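Local atomic coordinates of soluble secreted antigen MPT53 (Mycobacterium tuberculosis, PDB entry 1LU4), a protein that probably acts as a secreted disulfide oxidoreductase of the thioredoxin family, oxidising reduced, unfolded secreted proteins so that they form disulfide bonds. Residues 3-8 with 20-25; 28-33 with 101-106; 38-43 with 74-79; 44-49 with 125-130; 57-62 with 82-87. All coordinates share one frame; numbering follows the deposited sequence.

Contact 1 of 5, residues 3-8 with 20-25; sequences ERLQFT and ASLQGK
The amide planes of Gln6 and Gln23 stand 72° apart where the two side chains cross at about a right angle, and nearby the carbonyl O of Arg4 lies in the plane of the Phe7 ring, at its edge. Each segment begins in the end of a 3-10 turn and continues as loop, the first running into strand 8-10. They flank the small antiparallel pair of strands 8-10 and 16-18 that precedes the central sheet of this thioredoxin-like fold. Gln6 is the centre of an inverse gamma turn. The rest of the contact is apolar. Leu5 holds CG beside its backbone N (chi1 -71°), which sends its two methyls toward different neighbours: CD2 meets Leu22 CD1 at 3.9 Å, with the two leucines crossing nearly perpendicular, while CD1 turns to Gln23. Leu22 continues inward onto Thr57 and Val59 of the main sheet, and Leu5 touches Tyr106. The second segment then closes in a type II beta turn from Leu22 to Lys25, with Gly24 at positive phi (82°). Leu5 CD1, a methyl, lies 3.8 Å from the Gln23 CG methylene, the two chains running past each other in opposite senses.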
# COMPACT_ATOMS: atom_id res chain seq x y z
N GLU A 3 9.18 -14.54 -1.03
CA GLU A 3 10.05 -14.18 0.07
C GLU A 3 10.25 -12.68 0.27
O GLU A 3 10.69 -12.22 1.34
CB GLU A 3 11.42 -14.88 -0.17
CG GLU A 3 12.14 -15.05 1.16
CD GLU A 3 13.03 -16.27 1.22
OE1 GLU A 3 13.29 -16.87 0.15
OE2 GLU A 3 13.46 -16.62 2.33
N ARG A 4 9.95 -11.80 -0.69
CA ARG A 4 10.06 -10.42 -0.28
C ARG A 4 9.07 -9.97 0.80
O ARG A 4 9.36 -9.00 1.51
CB ARG A 4 9.78 -9.51 -1.46
CG ARG A 4 10.79 -9.62 -2.58
CD ARG A 4 10.46 -8.69 -3.74
NE ARG A 4 9.17 -9.01 -4.33
CZ ARG A 4 8.51 -8.34 -5.27
NH1 ARG A 4 9.12 -7.26 -5.78
NH2 ARG A 4 7.31 -8.67 -5.75
N LEU A 5 7.95 -10.67 0.88
CA LEU A 5 6.98 -10.35 1.92
C LEU A 5 7.55 -10.66 3.32
O LEU A 5 6.91 -10.32 4.29
CB LEU A 5 5.70 -11.15 1.72
CG LEU A 5 4.86 -10.71 0.52
CD1 LEU A 5 3.78 -11.74 0.23
CD2 LEU A 5 4.22 -9.33 0.79
N GLN A 6 8.72 -11.30 3.46
CA GLN A 6 9.28 -11.67 4.74
C GLN A 6 9.98 -10.47 5.35
O GLN A 6 11.20 -10.42 5.41
CB GLN A 6 10.22 -12.86 4.56
CG GLN A 6 9.74 -13.86 3.52
CD GLN A 6 9.81 -15.24 4.14
OE1 GLN A 6 9.97 -16.19 3.39
NE2 GLN A 6 9.71 -15.23 5.46
N PHE A 7 9.17 -9.49 5.75
CA PHE A 7 9.71 -8.32 6.44
C PHE A 7 8.91 -8.10 7.71
O PHE A 7 7.76 -8.56 7.77
CB PHE A 7 9.69 -7.06 5.58
CG PHE A 7 8.30 -6.65 5.10
CD1 PHE A 7 7.43 -5.86 5.83
CD2 PHE A 7 7.87 -7.02 3.83
CE1 PHE A 7 6.20 -5.51 5.37
CE2 PHE A 7 6.61 -6.65 3.36
CZ PHE A 7 5.75 -5.86 4.12
N THR A 8 9.49 -7.33 8.60
CA THR A 8 8.69 -6.84 9.74
C THR A 8 8.73 -5.32 9.70
O THR A 8 9.60 -4.68 9.11
CB THR A 8 9.13 -7.40 11.09
OG1 THR A 8 10.49 -7.03 11.38
CG2 THR A 8 9.06 -8.93 11.04
N ALA A 20 5.04 -11.47 6.58
CA ALA A 20 4.87 -12.87 6.22
C ALA A 20 3.38 -13.23 6.36
O ALA A 20 2.97 -14.19 5.72
CB ALA A 20 5.74 -13.74 7.11
N SER A 21 2.64 -12.47 7.17
CA SER A 21 1.20 -12.76 7.30
C SER A 21 0.45 -12.56 6.00
O SER A 21 -0.66 -13.06 5.92
CB SER A 21 0.60 -11.87 8.41
OG SER A 21 0.55 -10.50 8.01
N LEU A 22 1.05 -11.89 5.01
CA LEU A 22 0.40 -11.66 3.75
C LEU A 22 0.56 -12.84 2.84
O LEU A 22 -0.13 -12.93 1.81
CB LEU A 22 0.98 -10.39 3.08
CG LEU A 22 0.69 -9.09 3.88
CD1 LEU A 22 1.50 -7.97 3.26
CD2 LEU A 22 -0.79 -8.76 3.92
N GLN A 23 1.50 -13.73 3.13
CA GLN A 23 1.70 -14.85 2.19
C GLN A 23 0.46 -15.72 2.11
O GLN A 23 -0.26 -16.05 3.08
CB GLN A 23 2.97 -15.60 2.63
CG GLN A 23 4.22 -14.75 2.47
CD GLN A 23 5.50 -15.40 2.94
OE1 GLN A 23 6.57 -15.21 2.32
NE2 GLN A 23 5.42 -16.17 4.03
N GLY A 24 0.11 -16.13 0.88
CA GLY A 24 -0.93 -17.09 0.59
C GLY A 24 -2.32 -16.48 0.55
O GLY A 24 -3.28 -17.26 0.59
N LYS A 25 -2.41 -15.15 0.48
CA LYS A 25 -3.75 -14.58 0.34
C LYS A 25 -3.62 -13.40 -0.63
O LYS A 25 -2.55 -12.83 -0.90
CB LYS A 25 -4.34 -14.27 1.71
CG LYS A 25 -3.50 -13.27 2.43
CD LYS A 25 -4.12 -12.70 3.69
CE LYS A 25 -3.67 -13.38 4.95
NZ LYS A 25 -3.73 -12.43 6.09

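Contact 2 of 5, residues 28-33 with 101-106; sequences VLWFWT and PAFVFY
Trp30 swings its indole away from its own backbone N (chi1 -177°), whereas Phe103 keeps CG beside its N (chi1 -65°). These two settings lay the side chains next to each other, pointing the same way, on one face of the central sheet of the thioredoxin fold. Trp30 CD1 stands over one face of the phenyl ring, nearer the rim than the centre, at 3.4 Å from Phe103 CE2. The ring planes are oblique, at 36°, so this is neither a parallel stack nor a T-shape. Strands 28-32 and 102-106 run antiparallel. Trp30-Phe103 and Val28-Phe105 are non-hydrogen-bonded pairs on this face; Leu29-Val104 and Phe31-Ala102 are hydrogen-bonded pairs whose side chains fill the other. Leu29 and Val104 exchange two bonds, N to O and O to N, each 2.9 Å. Phe31 N gives a bond of 2.8 Å to Ala102 O, and Ala102 N returns one of 3.1 Å to Phe31 O. On the second face Leu29 CD1 reaches the edge of the Tyr106 ring, 3.9 Å from CE2. Pro101, preceded by a cis peptide bond as is usual in thioredoxin-like proteins, also touches Cys39 of the CxxC sequence. Glu42 accepts a hydrogen bond from the indole NH of Trp30, and Pro101 CB packs 3.8 Å from that same NE1.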
# COMPACT_ATOMS: atom_id res chain seq x y z
N VAL A 28 -2.74 -6.25 -1.54
CA VAL A 28 -2.29 -5.09 -2.31
C VAL A 28 -1.34 -4.32 -1.39
O VAL A 28 -1.72 -3.93 -0.28
CB VAL A 28 -3.47 -4.20 -2.74
CG1 VAL A 28 -2.97 -2.92 -3.43
CG2 VAL A 28 -4.47 -4.92 -3.65
N LEU A 29 -0.12 -4.05 -1.91
CA LEU A 29 0.76 -3.09 -1.27
C LEU A 29 0.65 -1.76 -2.00
O LEU A 29 0.67 -1.74 -3.25
CB LEU A 29 2.23 -3.53 -1.32
CG LEU A 29 2.55 -4.92 -0.77
CD1 LEU A 29 4.04 -5.19 -0.86
CD2 LEU A 29 2.00 -5.13 0.65
N TRP A 30 0.55 -0.67 -1.26
CA TRP A 30 0.47 0.65 -1.85
C TRP A 30 1.51 1.52 -1.18
O TRP A 30 1.44 1.81 0.01
CB TRP A 30 -0.93 1.23 -1.66
CG TRP A 30 -1.16 2.57 -2.29
CD1 TRP A 30 -0.97 2.93 -3.59
CD2 TRP A 30 -1.70 3.75 -1.66
NE1 TRP A 30 -1.32 4.24 -3.82
CE2 TRP A 30 -1.77 4.75 -2.65
CE3 TRP A 30 -2.12 4.02 -0.34
CZ2 TRP A 30 -2.25 6.04 -2.35
CZ3 TRP A 30 -2.60 5.32 -0.05
CH2 TRP A 30 -2.65 6.27 -1.06
N PHE A 31 2.50 1.93 -1.99
CA PHE A 31 3.61 2.78 -1.49
C PHE A 31 3.27 4.21 -1.73
O PHE A 31 3.04 4.64 -2.88
CB PHE A 31 4.90 2.41 -2.28
CG PHE A 31 5.37 1.00 -2.00
CD1 PHE A 31 4.85 -0.11 -2.67
CD2 PHE A 31 6.36 0.78 -1.03
CE1 PHE A 31 5.31 -1.38 -2.38
CE2 PHE A 31 6.80 -0.51 -0.73
CZ PHE A 31 6.27 -1.61 -1.39
N TRP A 32 3.21 4.98 -0.66
CA TRP A 32 2.73 6.39 -0.74
C TRP A 32 3.57 7.30 0.13
O TRP A 32 4.32 6.89 1.02
CB TRP A 32 1.28 6.41 -0.28
CG TRP A 32 0.90 5.98 1.09
CD1 TRP A 32 0.57 4.72 1.47
CD2 TRP A 32 0.77 6.79 2.27
NE1 TRP A 32 0.24 4.65 2.80
CE2 TRP A 32 0.35 5.93 3.31
CE3 TRP A 32 0.97 8.15 2.54
CZ2 TRP A 32 0.11 6.38 4.62
CZ3 TRP A 32 0.73 8.59 3.83
CH2 TRP A 32 0.32 7.71 4.86
N THR A 33 3.42 8.62 -0.17
CA THR A 33 3.89 9.64 0.73
C THR A 33 2.78 10.67 0.87
O THR A 33 2.02 10.87 -0.07
CB THR A 33 5.19 10.33 0.20
OG1 THR A 33 4.90 11.13 -0.99
CG2 THR A 33 6.33 9.42 -0.11
N PRO A 101 3.17 7.26 -6.31
CA PRO A 101 2.60 6.04 -5.72
C PRO A 101 2.97 4.81 -6.54
O PRO A 101 3.21 4.82 -7.75
CB PRO A 101 1.10 6.31 -5.86
CG PRO A 101 0.90 7.28 -6.99
CD PRO A 101 2.20 8.00 -7.18
N ALA A 102 3.00 3.66 -5.84
CA ALA A 102 3.25 2.39 -6.53
C ALA A 102 2.35 1.35 -5.90
O ALA A 102 2.12 1.39 -4.71
CB ALA A 102 4.68 1.92 -6.43
N PHE A 103 1.86 0.42 -6.71
CA PHE A 103 1.05 -0.70 -6.28
C PHE A 103 1.74 -2.03 -6.59
O PHE A 103 2.29 -2.16 -7.68
CB PHE A 103 -0.28 -0.71 -7.01
CG PHE A 103 -1.22 0.43 -6.76
CD1 PHE A 103 -1.04 1.62 -7.48
CD2 PHE A 103 -2.25 0.29 -5.88
CE1 PHE A 103 -1.93 2.66 -7.29
CE2 PHE A 103 -3.16 1.34 -5.68
CZ PHE A 103 -2.97 2.49 -6.39
N VAL A 104 1.60 -2.97 -5.67
CA VAL A 104 1.90 -4.37 -5.94
C VAL A 104 0.64 -5.14 -5.67
O VAL A 104 0.15 -5.16 -4.56
CB VAL A 104 3.09 -4.90 -5.14
CG1 VAL A 104 3.40 -6.32 -5.54
CG2 VAL A 104 4.38 -4.02 -5.29
N PHE A 105 0.15 -5.85 -6.71
CA PHE A 105 -1.08 -6.62 -6.64
C PHE A 105 -0.72 -8.09 -6.52
O PHE A 105 -0.21 -8.67 -7.52
CB PHE A 105 -1.89 -6.35 -7.91
CG PHE A 105 -2.44 -4.96 -7.99
CD1 PHE A 105 -3.59 -4.59 -7.32
CD2 PHE A 105 -1.75 -4.01 -8.76
CE1 PHE A 105 -4.07 -3.32 -7.38
CE2 PHE A 105 -2.23 -2.71 -8.84
CZ PHE A 105 -3.38 -2.38 -8.14
N TYR A 106 -0.92 -8.71 -5.37
CA TYR A 106 -0.56 -10.11 -5.14
C TYR A 106 -1.77 -11.02 -5.19
O TYR A 106 -2.80 -10.78 -4.57
CB TYR A 106 -0.05 -10.26 -3.74
CG TYR A 106 1.42 -9.94 -3.50
CD1 TYR A 106 2.38 -10.84 -3.93
CD2 TYR A 106 1.80 -8.79 -2.89
CE1 TYR A 106 3.70 -10.57 -3.72
CE2 TYR A 106 3.16 -8.51 -2.66
CZ TYR A 106 4.09 -9.41 -3.09
OH TYR A 106 5.43 -9.14 -2.87

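Contact 3 of 5, residues 38-43 with 74-79; sequences FCNAEA and VSKYNL
Asn40 is the first residue of helix segment 38-43 to meet segment 74-79, one position after Cys39 of the CxxC sequence. Its CB sits 3.5 Å from Tyr77 OH, and the amide end lies at the edge of the phenol ring. The two side chains cross at about a right angle, with amide and ring planes 75° apart. One helical turn on, Ala43 carries the main apolar contact: its CB lies 3.7 Å from the centroid of the Tyr77 ring, a CH-pi contact over the face, offset toward the rim and 3.4 Å from CG. The opposite face of the ring is covered by CG of its own neighbour Lys76, so the phenol is sandwiched between two aliphatic groups. Phe73 adds an edge-to-face partner. The carbonyl O of Ala43 touches a methyl of the other segment, Leu79 CD2, at 3.4 Å. Leu79 is brought there as the chain leaves its helix through Asn78, at positive phi (55°), with Leu79 N bonded to Val74 O at 3.0 Å. The helix that starts at the CxxC sequence is thus joined to the end of a crossover helix, which closes in a Schellman motif, within the thioredoxin-like fold.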
# COMPACT_ATOMS: atom_id res chain seq x y z
N PHE A 38 -0.38 12.89 -6.41
CA PHE A 38 -0.91 11.68 -7.04
C PHE A 38 -1.39 10.73 -5.96
O PHE A 38 -2.47 10.14 -6.09
CB PHE A 38 0.13 11.04 -7.95
CG PHE A 38 0.59 11.97 -9.05
CD1 PHE A 38 -0.12 12.05 -10.23
CD2 PHE A 38 1.76 12.77 -8.88
CE1 PHE A 38 0.30 12.89 -11.27
CE2 PHE A 38 2.16 13.60 -9.91
CZ PHE A 38 1.41 13.68 -11.08
N CYS A 39 -0.65 10.59 -4.86
CA CYS A 39 -1.08 9.78 -3.76
C CYS A 39 -2.37 10.34 -3.16
O CYS A 39 -3.28 9.57 -2.81
CB CYS A 39 0.00 9.69 -2.69
SG CYS A 39 1.49 8.77 -3.19
N ASN A 40 -2.44 11.64 -3.04
CA ASN A 40 -3.63 12.27 -2.51
C ASN A 40 -4.82 12.01 -3.42
O ASN A 40 -5.93 11.77 -2.94
CB ASN A 40 -3.45 13.79 -2.37
CG ASN A 40 -2.71 14.12 -1.09
OD1 ASN A 40 -1.43 14.06 -1.02
ND2 ASN A 40 -3.45 14.47 -0.09
N ALA A 41 -4.63 12.05 -4.76
CA ALA A 41 -5.72 11.76 -5.71
C ALA A 41 -6.15 10.32 -5.62
O ALA A 41 -7.34 10.03 -5.76
CB ALA A 41 -5.27 12.12 -7.10
N GLU A 42 -5.26 9.39 -5.43
CA GLU A 42 -5.59 7.97 -5.32
C GLU A 42 -6.19 7.58 -3.99
O GLU A 42 -6.96 6.59 -3.96
CB GLU A 42 -4.33 7.13 -5.51
CG GLU A 42 -3.83 7.16 -6.95
CD GLU A 42 -2.61 6.31 -7.17
OE1 GLU A 42 -2.02 5.81 -6.22
OE2 GLU A 42 -2.26 6.16 -8.39
N ALA A 43 -5.91 8.27 -2.91
CA ALA A 43 -6.27 7.83 -1.58
C ALA A 43 -7.78 7.57 -1.43
O ALA A 43 -8.13 6.54 -0.83
CB ALA A 43 -5.83 8.81 -0.52
N VAL A 74 -3.89 9.35 6.45
CA VAL A 74 -4.76 8.22 6.67
C VAL A 74 -6.10 8.67 7.21
O VAL A 74 -7.16 8.13 6.78
CB VAL A 74 -4.06 7.21 7.62
CG1 VAL A 74 -5.03 6.20 8.20
CG2 VAL A 74 -2.91 6.48 6.91
N SER A 75 -6.09 9.63 8.13
CA SER A 75 -7.36 10.11 8.73
C SER A 75 -8.20 10.84 7.71
O SER A 75 -9.40 10.63 7.62
CB SER A 75 -7.07 11.01 9.91
OG SER A 75 -6.50 10.26 10.97
N LYS A 76 -7.60 11.76 6.95
CA LYS A 76 -8.31 12.56 5.97
C LYS A 76 -9.03 11.72 4.92
O LYS A 76 -10.13 12.06 4.54
CB LYS A 76 -7.31 13.51 5.29
CG LYS A 76 -7.88 14.36 4.15
CD LYS A 76 -6.77 15.30 3.65
CE LYS A 76 -7.38 16.12 2.50
NZ LYS A 76 -6.32 17.01 1.99
N TYR A 77 -8.36 10.63 4.49
CA TYR A 77 -8.89 9.82 3.43
C TYR A 77 -9.50 8.53 3.92
O TYR A 77 -9.96 7.72 3.10
CB TYR A 77 -7.81 9.53 2.36
CG TYR A 77 -7.32 10.81 1.72
CD1 TYR A 77 -8.18 11.55 0.92
CD2 TYR A 77 -6.02 11.27 1.87
CE1 TYR A 77 -7.79 12.73 0.28
CE2 TYR A 77 -5.60 12.45 1.25
CZ TYR A 77 -6.47 13.15 0.46
OH TYR A 77 -6.11 14.33 -0.15
N ASN A 78 -9.59 8.36 5.23
CA ASN A 78 -10.28 7.17 5.78
C ASN A 78 -9.69 5.89 5.23
O ASN A 78 -10.37 4.99 4.73
CB ASN A 78 -11.78 7.25 5.46
CG ASN A 78 -12.57 6.36 6.36
OD1 ASN A 78 -12.02 5.69 7.24
ND2 ASN A 78 -13.87 6.33 6.17
N LEU A 79 -8.36 5.75 5.35
CA LEU A 79 -7.67 4.53 4.87
C LEU A 79 -7.72 3.48 5.95
O LEU A 79 -6.85 3.38 6.80
CB LEU A 79 -6.22 4.84 4.46
CG LEU A 79 -6.09 5.93 3.41
CD1 LEU A 79 -4.61 6.17 3.05
CD2 LEU A 79 -6.80 5.55 2.14

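Contact 4 of 5, residues 44-49 with 125-130; sequences PSLSQV and DELSGR
Two helices of the thioredoxin-like fold, 37-52 and 124-133, pack side by side over the face of the central sheet that bears Phe103 and Phe105, and Leu127 fills the groove between them. Segments 44-49 and 125-130 cross at -38°, their axes 9.8 Å apart. With chi1 at 179°, Leu127 stretches away from its own N and carries CD2 across to the first helix. There Leu127 CD2 meets Ser45 O at 3.7 Å, Val49 CG2 at 3.8 Å and Leu46 CD2 at 4.1 Å. Leu46 approaches it at about a right angle. The other methyl of Val49, CG1, lies 4.1 Å from Ser128 CA, where the backbones come nearest. Underneath, Leu127 continues onto Phe103 and Phe105, while Leu46 and Val49 reach Phe58. Away from the interface, Arg130 grips Glu126 side-on one helical turn back. Arg130 NE lies 2.8 Å from Glu126 OE2, on that oxygen's anti lone pair, and Arg130 NH2 reaches the same OE2 at 2.9 Å, from 44° out of the carboxylate plane. The first helix is kinked around Pro44, as the corresponding helix is in thioredoxin, and this kinked helix lying beside the C-terminal helix on one sheet face is an arrangement typical of the thioredoxin fold.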
# COMPACT_ATOMS: atom_id res chain seq x y z
N PRO A 44 -8.70 8.40 -1.93
CA PRO A 44 -10.13 8.06 -1.79
C PRO A 44 -10.49 6.74 -2.45
O PRO A 44 -11.33 5.99 -1.98
CB PRO A 44 -10.84 9.24 -2.48
CG PRO A 44 -9.86 10.39 -2.42
CD PRO A 44 -8.50 9.73 -2.54
N SER A 45 -9.82 6.45 -3.60
CA SER A 45 -10.05 5.20 -4.28
C SER A 45 -9.53 4.03 -3.50
O SER A 45 -10.18 2.97 -3.43
CB SER A 45 -9.36 5.24 -5.66
OG SER A 45 -10.03 6.26 -6.42
N LEU A 46 -8.35 4.12 -2.90
CA LEU A 46 -7.85 3.06 -1.97
C LEU A 46 -8.86 2.84 -0.87
O LEU A 46 -9.18 1.70 -0.54
CB LEU A 46 -6.51 3.42 -1.31
CG LEU A 46 -5.22 3.07 -2.04
CD1 LEU A 46 -5.02 1.54 -2.15
CD2 LEU A 46 -5.14 3.70 -3.42
N SER A 47 -9.37 3.94 -0.28
CA SER A 47 -10.28 3.76 0.86
C SER A 47 -11.53 2.99 0.46
O SER A 47 -11.95 2.03 1.13
CB SER A 47 -10.72 5.17 1.32
OG SER A 47 -11.64 5.00 2.39
N GLN A 48 -12.10 3.35 -0.67
CA GLN A 48 -13.35 2.73 -1.15
C GLN A 48 -13.11 1.31 -1.63
O GLN A 48 -13.87 0.40 -1.32
CB GLN A 48 -13.93 3.60 -2.28
CG GLN A 48 -14.55 4.91 -1.75
CD GLN A 48 -15.74 4.65 -0.88
OE1 GLN A 48 -15.77 5.03 0.33
NE2 GLN A 48 -16.75 4.00 -1.42
N VAL A 49 -12.08 1.08 -2.43
CA VAL A 49 -11.83 -0.26 -2.96
C VAL A 49 -11.45 -1.23 -1.85
O VAL A 49 -11.93 -2.37 -1.84
CB VAL A 49 -10.85 -0.23 -4.12
CG1 VAL A 49 -10.58 -1.66 -4.63
CG2 VAL A 49 -11.37 0.63 -5.27
N ASP A 125 -12.02 3.02 -11.00
CA ASP A 125 -12.46 1.93 -11.86
C ASP A 125 -11.30 1.00 -12.19
O ASP A 125 -11.44 -0.22 -12.18
CB ASP A 125 -13.08 2.48 -13.15
CG ASP A 125 -14.53 2.88 -12.99
OD1 ASP A 125 -15.10 2.99 -11.89
OD2 ASP A 125 -15.15 3.13 -14.06
N GLU A 126 -10.14 1.62 -12.49
CA GLU A 126 -9.02 0.74 -12.81
C GLU A 126 -8.59 -0.09 -11.61
O GLU A 126 -8.34 -1.27 -11.69
CB GLU A 126 -7.82 1.51 -13.37
CG GLU A 126 -6.62 0.60 -13.64
CD GLU A 126 -5.43 1.33 -14.26
OE1 GLU A 126 -5.59 2.33 -14.98
OE2 GLU A 126 -4.30 0.86 -13.96
N LEU A 127 -8.50 0.56 -10.44
CA LEU A 127 -8.11 -0.13 -9.21
C LEU A 127 -9.09 -1.24 -8.84
O LEU A 127 -8.64 -2.35 -8.51
CB LEU A 127 -8.01 0.90 -8.08
CG LEU A 127 -7.64 0.32 -6.70
CD1 LEU A 127 -6.31 -0.38 -6.72
CD2 LEU A 127 -7.67 1.43 -5.65
N SER A 128 -10.37 -0.96 -8.94
CA SER A 128 -11.38 -1.98 -8.64
C SER A 128 -11.19 -3.20 -9.53
O SER A 128 -11.27 -4.35 -9.07
CB SER A 128 -12.76 -1.30 -8.79
OG SER A 128 -13.74 -2.25 -8.60
N GLY A 129 -10.94 -2.98 -10.85
CA GLY A 129 -10.76 -4.12 -11.73
C GLY A 129 -9.47 -4.88 -11.41
O GLY A 129 -9.52 -6.11 -11.45
N ARG A 130 -8.39 -4.18 -11.09
CA ARG A 130 -7.16 -4.95 -10.75
C ARG A 130 -7.37 -5.78 -9.49
O ARG A 130 -6.90 -6.92 -9.36
CB ARG A 130 -5.96 -4.00 -10.61
CG ARG A 130 -5.61 -3.31 -11.96
CD ARG A 130 -4.48 -2.33 -11.70
NE ARG A 130 -3.96 -1.70 -12.89
CZ ARG A 130 -3.12 -2.24 -13.77
NH1 ARG A 130 -2.62 -3.45 -13.67
NH2 ARG A 130 -2.76 -1.47 -14.81

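Contact 5 of 5, residues 57-62 with 82-87; sequences TFVGIA and TNLNDA
Backbone hydrogen bonds carry most of the contact between Gly60 and Leu84, where strands 57-62 and 82-85 run parallel, their directions 22° apart. Gly60 N donates to Thr82 O (2.9 Å), and Gly60 O accepts from Leu84 N (2.8 Å), a donor tilted well out of the carbonyl plane. The ladder goes on with Ala62 N to Leu84 O (2.9 Å) and ends with Asp86 N to Ala62 O (2.8 Å), both nearly along the C=O axis. Where the strands part at the other end, a water takes over: it donates to Phe58 O (2.6 Å) and accepts from Thr82 N (3.0 Å).

Apolar contacts line the face with Val59, Ile61 and Leu84. Leu84 CD1 lies 3.8 Å from Val59 CG1, and Ile61 stands alongside Leu84, pointing the same way. Farther on, Ile61 CG2 rests on Asp86 CB.

The polar side chains find their partners outside the two strands. On the other face, Asn83 OD1 comes within 3.2 Å of Gly60 CA, an approach permitted by the bare alpha carbon, and accepts a bond from Trp32 NE1. Asp86 has its carboxylate turned away from its own N (chi1 -175°), and its two oxygens take the amides of Ile91 and Trp92.

The chemistry implies a beta-alpha-beta crossover sealed by main-chain bonds, in which the buried Asn83 and Asp86 have partners of their own; the carboxylate, held by amides near the start of helix 90-94, is probably stabilised there.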
# COMPACT_ATOMS: atom_id res chain seq x y z
N THR A 57 -6.30 -8.14 1.35
CA THR A 57 -5.67 -7.41 2.43
C THR A 57 -4.78 -6.28 1.87
O THR A 57 -3.88 -6.54 1.10
CB THR A 57 -4.81 -8.38 3.26
OG1 THR A 57 -5.67 -9.45 3.73
CG2 THR A 57 -4.23 -7.69 4.48
N PHE A 58 -5.14 -5.07 2.23
CA PHE A 58 -4.43 -3.89 1.75
C PHE A 58 -3.45 -3.44 2.82
O PHE A 58 -3.79 -3.35 4.00
CB PHE A 58 -5.41 -2.72 1.50
CG PHE A 58 -6.24 -2.90 0.24
CD1 PHE A 58 -7.24 -3.88 0.19
CD2 PHE A 58 -6.02 -2.09 -0.87
CE1 PHE A 58 -8.00 -4.03 -0.97
CE2 PHE A 58 -6.78 -2.22 -2.03
CZ PHE A 58 -7.75 -3.20 -2.04
N VAL A 59 -2.22 -3.10 2.38
CA VAL A 59 -1.21 -2.56 3.27
C VAL A 59 -0.60 -1.38 2.57
O VAL A 59 0.00 -1.49 1.51
CB VAL A 59 -0.15 -3.60 3.62
CG1 VAL A 59 0.92 -3.01 4.55
CG2 VAL A 59 -0.81 -4.83 4.24
N GLY A 60 -0.74 -0.22 3.22
CA GLY A 60 -0.03 0.99 2.75
C GLY A 60 1.35 1.04 3.38
O GLY A 60 1.53 0.60 4.52
N ILE A 61 2.32 1.59 2.66
CA ILE A 61 3.69 1.64 3.14
C ILE A 61 4.16 3.07 2.84
O ILE A 61 4.32 3.46 1.67
CB ILE A 61 4.59 0.58 2.47
CG1 ILE A 61 3.98 -0.83 2.65
CG2 ILE A 61 5.99 0.69 3.05
CD1 ILE A 61 4.65 -1.97 1.97
N ALA A 62 4.33 3.86 3.90
CA ALA A 62 4.64 5.29 3.73
C ALA A 62 6.09 5.52 4.11
O ALA A 62 6.67 4.87 4.99
CB ALA A 62 3.74 6.12 4.67
N THR A 82 -4.09 -1.50 7.28
CA THR A 82 -2.77 -1.30 7.89
C THR A 82 -1.95 -0.32 7.04
O THR A 82 -1.87 -0.47 5.83
CB THR A 82 -2.02 -2.65 7.91
OG1 THR A 82 -2.77 -3.56 8.73
CG2 THR A 82 -0.63 -2.47 8.50
N ASN A 83 -1.31 0.63 7.71
CA ASN A 83 -0.31 1.50 7.06
C ASN A 83 0.94 1.47 7.88
O ASN A 83 0.95 1.58 9.10
CB ASN A 83 -0.84 2.95 6.92
CG ASN A 83 -1.84 3.02 5.80
OD1 ASN A 83 -1.49 3.14 4.63
ND2 ASN A 83 -3.09 2.88 6.18
N LEU A 84 2.07 1.28 7.18
CA LEU A 84 3.37 1.07 7.79
C LEU A 84 4.20 2.35 7.73
O LEU A 84 4.23 3.02 6.71
CB LEU A 84 4.15 -0.05 7.06
CG LEU A 84 3.35 -1.40 7.06
CD1 LEU A 84 4.16 -2.47 6.36
CD2 LEU A 84 2.98 -1.86 8.46
N ASN A 85 4.86 2.65 8.84
CA ASN A 85 5.79 3.78 8.87
C ASN A 85 7.16 3.24 8.47
O ASN A 85 7.89 2.74 9.34
CB ASN A 85 5.82 4.35 10.30
CG ASN A 85 6.85 5.46 10.43
OD1 ASN A 85 7.40 5.94 9.46
ND2 ASN A 85 7.13 5.82 11.66
N ASP A 86 7.48 3.25 7.19
CA ASP A 86 8.74 2.69 6.73
C ASP A 86 9.76 3.81 6.78
O ASP A 86 10.22 4.35 5.77
CB ASP A 86 8.59 2.18 5.30
CG ASP A 86 9.82 1.46 4.77
OD1 ASP A 86 10.57 0.87 5.54
OD2 ASP A 86 10.04 1.49 3.55
N ALA A 87 10.12 4.18 8.01
CA ALA A 87 10.77 5.44 8.25
C ALA A 87 12.09 5.53 7.51
O ALA A 87 12.49 6.62 7.09
CB ALA A 87 11.01 5.61 9.76
O HOH W 1 -4.80 -4.22 6.26

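In the fold
Contacts 2 and 5 form the core: both are strand pairings in the central sheet, joined through neighbouring strands 27-32 and 57-62, but antiparallel in one and parallel in the other. Their chemistry is main-chain hydrogen bonding with side chains packed on two faces. Contacts 3 and 4 share helix 37-52 and lie about 11 and 12 Å from the chain centre; contact 3 is partly buried and rests on a ring face, while contact 4, though as far out, is buried and centres on Leu127. Contact 1, about 14 Å out, is partly buried and joins loops, mixing leucine packing with glutamine chains. It touches contact 2 through Leu5 and Leu22 and contact 5 through Leu22 and Phe7.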